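Local coordinates for succinoglycan biosynthesis protein (Bacillus cereus ATCC 14579, PDB 3B55) that is of unknown function but binds a calcium ion and belongs to the erythromycin esterase family, although named as a succinoglycan biosynthesis protein, at residues P36-A48 with K389-H402. The protein carries 1 engineered substitution. Numbering follows the deposited sequence.
Sequences PYNTNQIAKWLEA and KANGVTKTWLNEQH
E400 OE1 is approached by the phenol of Y37 from across the contact and, weakly, by the imidazole of H402 from its own segment. Y37 OH donates to E400 OE1 at a modelled 2.4 Å, a length too short to be taken literally; H402 NE2 lies 3.4 Å from E400 OE1. The carboxylate meets the phenol ring at its edge. Beside this polar end, W397 turns its edge to the face of the Y37 ring in an offset edge-to-face pair (planes 79° apart), with W397 CB over that face, while Y37 CB rests on V393 CB at 3.5 Å. The indole of W397 does double duty, since I42 covers one of its faces, CG2 lying 3.9 Å from the centroid of the six-membered ring and CD1 over the same face near W397 CG. Further along helix 39-48, W45 has its CG anti to the backbone N (chi1 -178°), which lays the indole across T394. There T394 OG1 sits over the indole face, 3.6 Å from W45 CG, while W45 CH2 abuts A390 CA at 3.3 Å. The axes of helices 39-48 and 392-398 cross at -104°, nearly at a right angle. Away from the calcium site, Y371 and I374 of helix 371-376 pack against W397, and helix 39-49 leads into strand 51-53 at the margin of the central mixed sheet, beside strand 382-386.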
loop_
_atom_site.group_PDB
_atom_site.type_symbol
_atom_site.label_atom_id
_atom_site.label_comp_id
_atom_site.label_asym_id
_atom_site.label_seq_id
_atom_site.Cartn_x
_atom_site.Cartn_y
_atom_site.Cartn_z
ATOM N N PRO A 36 -36.906 -2.890 9.833
ATOM C CA PRO A 36 -35.819 -3.332 10.753
ATOM C C PRO A 36 -35.194 -4.627 10.239
ATOM O O PRO A 36 -35.750 -5.708 10.438
ATOM C CB PRO A 36 -36.392 -3.542 12.148
ATOM N N TYR A 37 -34.040 -4.529 9.579
ATOM C CA TYR A 37 -33.398 -5.724 9.035
ATOM C C TYR A 37 -32.807 -6.657 10.082
ATOM O O TYR A 37 -32.430 -6.240 11.177
ATOM C CB TYR A 37 -32.328 -5.359 7.991
ATOM C CG TYR A 37 -31.198 -4.479 8.477
ATOM C CD1 TYR A 37 -31.058 -3.174 8.003
ATOM C CD2 TYR A 37 -30.248 -4.956 9.384
ATOM C CE1 TYR A 37 -30.000 -2.364 8.416
ATOM C CE2 TYR A 37 -29.179 -4.157 9.795
ATOM C CZ TYR A 37 -29.063 -2.862 9.307
ATOM O OH TYR A 37 -28.007 -2.074 9.706
ATOM N N ASN A 38 -32.730 -7.928 9.700
ATOM C CA ASN A 38 -32.232 -9.019 10.534
ATOM C C ASN A 38 -30.862 -9.484 10.040
ATOM O O ASN A 38 -30.766 -10.144 9.000
ATOM C CB ASN A 38 -33.229 -10.181 10.464
ATOM C CG ASN A 38 -32.858 -11.328 11.367
ATOM O OD1 ASN A 38 -31.830 -11.297 12.045
ATOM N ND2 ASN A 38 -33.698 -12.358 11.385
ATOM N N THR A 39 -29.816 -9.157 10.799
ATOM C CA THR A 39 -28.443 -9.516 10.441
ATOM C C THR A 39 -28.186 -11.016 10.267
ATOM O O THR A 39 -27.172 -11.400 9.690
ATOM C CB THR A 39 -27.426 -8.977 11.480
ATOM O OG1 THR A 39 -27.735 -9.513 12.771
ATOM C CG2 THR A 39 -27.463 -7.456 11.533
ATOM N N ASN A 40 -29.071 -11.864 10.785
ATOM C CA ASN A 40 -28.879 -13.297 10.618
ATOM C C ASN A 40 -29.278 -13.655 9.193
ATOM O O ASN A 40 -28.738 -14.594 8.608
ATOM C CB ASN A 40 -29.722 -14.082 11.624
ATOM C CG ASN A 40 -29.238 -13.906 13.053
ATOM O OD1 ASN A 40 -28.077 -14.174 13.365
ATOM N ND2 ASN A 40 -30.129 -13.450 13.930
ATOM N N GLN A 41 -30.221 -12.893 8.638
ATOM C CA GLN A 41 -30.685 -13.109 7.269
ATOM C C GLN A 41 -29.661 -12.538 6.294
ATOM O O GLN A 41 -29.448 -13.066 5.200
ATOM C CB GLN A 41 -32.041 -12.432 7.041
ATOM C CG GLN A 41 -33.164 -13.070 7.834
ATOM C CD GLN A 41 -33.337 -14.546 7.504
ATOM O OE1 GLN A 41 -33.850 -14.902 6.444
ATOM N NE2 GLN A 41 -32.891 -15.412 8.411
ATOM N N ILE A 42 -29.026 -11.447 6.702
ATOM C CA ILE A 42 -28.014 -10.809 5.873
ATOM C C ILE A 42 -26.871 -11.799 5.655
ATOM O O ILE A 42 -26.377 -11.948 4.539
ATOM C CB ILE A 42 -27.466 -9.536 6.556
ATOM C CG1 ILE A 42 -28.551 -8.452 6.574
ATOM C CG2 ILE A 42 -26.218 -9.051 5.839
ATOM C CD1 ILE A 42 -28.200 -7.236 7.415
ATOM N N ALA A 43 -26.470 -12.478 6.730
ATOM C CA ALA A 43 -25.382 -13.451 6.678
ATOM C C ALA A 43 -25.712 -14.629 5.765
ATOM O O ALA A 43 -24.813 -15.336 5.305
ATOM C CB ALA A 43 -25.064 -13.951 8.076
ATOM N N LYS A 44 -27.001 -14.843 5.513
ATOM C CA LYS A 44 -27.433 -15.930 4.648
ATOM C C LYS A 44 -27.422 -15.467 3.198
ATOM O O LYS A 44 -27.205 -16.264 2.287
ATOM C CB LYS A 44 -28.833 -16.407 5.046
ATOM C CG LYS A 44 -28.874 -17.166 6.371
ATOM C CD LYS A 44 -29.405 -18.578 6.166
ATOM C CE LYS A 44 -29.083 -19.505 7.345
ATOM N NZ LYS A 44 -30.182 -19.640 8.345
ATOM N N TRP A 45 -27.658 -14.176 2.990
ATOM C CA TRP A 45 -27.652 -13.596 1.649
ATOM C C TRP A 45 -26.194 -13.559 1.187
ATOM O O TRP A 45 -25.893 -13.789 0.015
ATOM C CB TRP A 45 -28.220 -12.176 1.696
ATOM C CG TRP A 45 -28.315 -11.479 0.370
ATOM C CD1 TRP A 45 -29.443 -11.304 -0.387
ATOM C CD2 TRP A 45 -27.250 -10.836 -0.344
ATOM N NE1 TRP A 45 -29.146 -10.586 -1.524
ATOM C CE2 TRP A 45 -27.808 -10.285 -1.522
ATOM C CE3 TRP A 45 -25.879 -10.666 -0.103
ATOM C CZ2 TRP A 45 -27.042 -9.579 -2.457
ATOM C CZ3 TRP A 45 -25.114 -9.962 -1.035
ATOM C CH2 TRP A 45 -25.701 -9.427 -2.197
ATOM N N LEU A 46 -25.298 -13.269 2.127
ATOM C CA LEU A 46 -23.865 -13.209 1.850
ATOM C C LEU A 46 -23.348 -14.576 1.425
ATOM O O LEU A 46 -22.492 -14.681 0.547
ATOM C CB LEU A 46 -23.100 -12.758 3.094
ATOM C CG LEU A 46 -23.365 -11.348 3.615
ATOM C CD1 LEU A 46 -22.699 -11.178 4.967
ATOM C CD2 LEU A 46 -22.846 -10.325 2.622
ATOM N N GLU A 47 -23.876 -15.620 2.055
ATOM C CA GLU A 47 -23.472 -16.988 1.759
ATOM C C GLU A 47 -23.890 -17.403 0.347
ATOM O O GLU A 47 -23.153 -18.097 -0.355
ATOM C CB GLU A 47 -24.097 -17.935 2.783
ATOM C CG GLU A 47 -23.161 -19.026 3.263
ATOM C CD GLU A 47 -23.624 -19.652 4.561
ATOM O OE1 GLU A 47 -24.087 -18.904 5.449
ATOM O OE2 GLU A 47 -23.510 -20.886 4.701
ATOM N N ALA A 48 -25.075 -16.971 -0.061
ATOM C CA ALA A 48 -25.594 -17.305 -1.379
ATOM C C ALA A 48 -24.900 -16.544 -2.504
ATOM O O ALA A 48 -24.916 -16.984 -3.651
ATOM C CB ALA A 48 -27.097 -17.039 -1.423
ATOM N N LYS A 389 -22.770 -5.291 -5.893
ATOM C CA LYS A 389 -23.920 -6.031 -6.404
ATOM C C LYS A 389 -24.967 -6.392 -5.348
ATOM O O LYS A 389 -25.947 -7.057 -5.656
ATOM C CB LYS A 389 -23.445 -7.311 -7.096
ATOM C CG LYS A 389 -22.599 -7.091 -8.341
ATOM C CD LYS A 389 -23.418 -6.552 -9.511
ATOM C CE LYS A 389 -22.652 -6.696 -10.823
ATOM N NZ LYS A 389 -23.476 -6.339 -12.009
ATOM N N ALA A 390 -24.768 -5.953 -4.109
ATOM C CA ALA A 390 -25.713 -6.259 -3.031
ATOM C C ALA A 390 -27.123 -5.698 -3.266
ATOM O O ALA A 390 -27.281 -4.620 -3.832
ATOM C CB ALA A 390 -25.168 -5.748 -1.714
ATOM N N ASN A 391 -28.139 -6.442 -2.827
ATOM C CA ASN A 391 -29.540 -6.027 -2.968
ATOM C C ASN A 391 -30.230 -6.087 -1.607
ATOM O O ASN A 391 -29.648 -6.533 -0.618
ATOM C CB ASN A 391 -30.322 -6.960 -3.910
ATOM C CG ASN A 391 -29.654 -7.141 -5.263
ATOM O OD1 ASN A 391 -29.324 -6.171 -5.946
ATOM N ND2 ASN A 391 -29.459 -8.393 -5.659
ATOM N N GLY A 392 -31.480 -5.634 -1.572
ATOM C CA GLY A 392 -32.263 -5.656 -0.347
ATOM C C GLY A 392 -31.649 -5.002 0.874
ATOM O O GLY A 392 -30.899 -4.032 0.769
ATOM N N VAL A 393 -31.981 -5.550 2.039
ATOM C CA VAL A 393 -31.493 -5.036 3.311
ATOM C C VAL A 393 -29.971 -5.095 3.411
ATOM O O VAL A 393 -29.353 -4.265 4.072
ATOM C CB VAL A 393 -32.112 -5.817 4.492
ATOM C CG1 VAL A 393 -33.625 -5.608 4.510
ATOM C CG2 VAL A 393 -31.793 -7.297 4.360
ATOM N N THR A 394 -29.368 -6.076 2.748
ATOM C CA THR A 394 -27.918 -6.228 2.777
ATOM C C THR A 394 -27.259 -5.005 2.169
ATOM O O THR A 394 -26.208 -4.560 2.624
ATOM C CB THR A 394 -27.462 -7.465 1.989
ATOM O OG1 THR A 394 -28.095 -8.629 2.526
ATOM C CG2 THR A 394 -25.957 -7.628 2.090
ATOM N N LYS A 395 -27.882 -4.472 1.128
ATOM C CA LYS A 395 -27.369 -3.295 0.455
ATOM C C LYS A 395 -27.407 -2.105 1.404
ATOM O O LYS A 395 -26.443 -1.351 1.509
ATOM C CB LYS A 395 -28.212 -3.009 -0.786
ATOM C CG LYS A 395 -27.760 -1.815 -1.601
ATOM C CD LYS A 395 -28.577 -1.707 -2.881
ATOM C CE LYS A 395 -28.141 -0.525 -3.733
ATOM N NZ LYS A 395 -28.787 -0.545 -5.076
ATOM N N THR A 396 -28.529 -1.951 2.097
ATOM C CA THR A 396 -28.727 -0.854 3.048
ATOM C C THR A 396 -27.763 -0.977 4.219
ATOM O O THR A 396 -27.162 -0.001 4.650
ATOM C CB THR A 396 -30.165 -0.868 3.610
ATOM O OG1 THR A 396 -31.103 -0.827 2.525
ATOM C CG2 THR A 396 -30.391 0.329 4.529
ATOM N N TRP A 397 -27.642 -2.191 4.736
ATOM C CA TRP A 397 -26.759 -2.483 5.860
ATOM C C TRP A 397 -25.296 -2.184 5.504
ATOM O O TRP A 397 -24.539 -1.695 6.339
ATOM C CB TRP A 397 -26.939 -3.952 6.246
ATOM C CG TRP A 397 -25.880 -4.516 7.129
ATOM C CD1 TRP A 397 -25.744 -4.335 8.476
ATOM C CD2 TRP A 397 -24.824 -5.390 6.729
ATOM N NE1 TRP A 397 -24.668 -5.047 8.940
ATOM C CE2 TRP A 397 -24.079 -5.699 7.887
ATOM C CE3 TRP A 397 -24.422 -5.930 5.500
ATOM C CZ2 TRP A 397 -22.964 -6.543 7.857
ATOM C CZ3 TRP A 397 -23.312 -6.769 5.466
ATOM C CH2 TRP A 397 -22.591 -7.061 6.640
ATOM N N LEU A 398 -24.909 -2.471 4.261
ATOM C CA LEU A 398 -23.546 -2.221 3.809
ATOM C C LEU A 398 -23.247 -0.725 3.689
ATOM O O LEU A 398 -22.081 -0.315 3.667
ATOM C CB LEU A 398 -23.287 -2.889 2.455
ATOM C CG LEU A 398 -23.011 -4.393 2.423
ATOM C CD1 LEU A 398 -22.874 -4.858 0.982
ATOM C CD2 LEU A 398 -21.738 -4.699 3.200
ATOM N N ASN A 399 -24.292 0.093 3.604
ATOM C CA ASN A 399 -24.097 1.534 3.486
ATOM C C ASN A 399 -24.265 2.285 4.795
ATOM O O ASN A 399 -24.335 3.509 4.818
ATOM C CB ASN A 399 -25.030 2.119 2.421
ATOM C CG ASN A 399 -24.431 2.050 1.030
ATOM O OD1 ASN A 399 -24.324 0.972 0.433
ATOM N ND2 ASN A 399 -24.020 3.205 0.509
ATOM N N GLU A 400 -24.329 1.538 5.886
ATOM C CA GLU A 400 -24.460 2.130 7.202
ATOM C C GLU A 400 -23.160 1.897 7.956
ATOM O O GLU A 400 -22.413 0.972 7.639
ATOM C CB GLU A 400 -25.618 1.486 7.956
ATOM C CG GLU A 400 -26.988 1.905 7.469
ATOM C CD GLU A 400 -28.084 1.048 8.056
ATOM O OE1 GLU A 400 -27.772 0.207 8.928
ATOM O OE2 GLU A 400 -29.255 1.217 7.653
ATOM N N GLN A 401 -22.888 2.742 8.944
ATOM C CA GLN A 401 -21.678 2.615 9.745
ATOM C C GLN A 401 -21.799 1.499 10.782
ATOM O O GLN A 401 -22.724 1.494 11.587
ATOM C CB GLN A 401 -21.386 3.933 10.456
ATOM C CG GLN A 401 -20.850 5.030 9.553
ATOM C CD GLN A 401 -19.469 5.483 9.974
ATOM O OE1 GLN A 401 -18.482 5.240 9.279
ATOM N NE2 GLN A 401 -19.389 6.136 11.128
ATOM N N HIS A 402 -20.854 0.563 10.754
ATOM C CA HIS A 402 -20.832 -0.555 11.691
ATOM C C HIS A 402 -19.384 -0.812 12.101
ATOM O O HIS A 402 -18.456 -0.478 11.375
ATOM C CB HIS A 402 -21.438 -1.808 11.048
ATOM C CG HIS A 402 -22.892 -1.672 10.719
ATOM N ND1 HIS A 402 -23.869 -1.606 11.688
ATOM C CD2 HIS A 402 -23.531 -1.546 9.530
ATOM C CE1 HIS A 402 -25.047 -1.441 11.112
ATOM N NE2 HIS A 402 -24.869 -1.400 9.803
#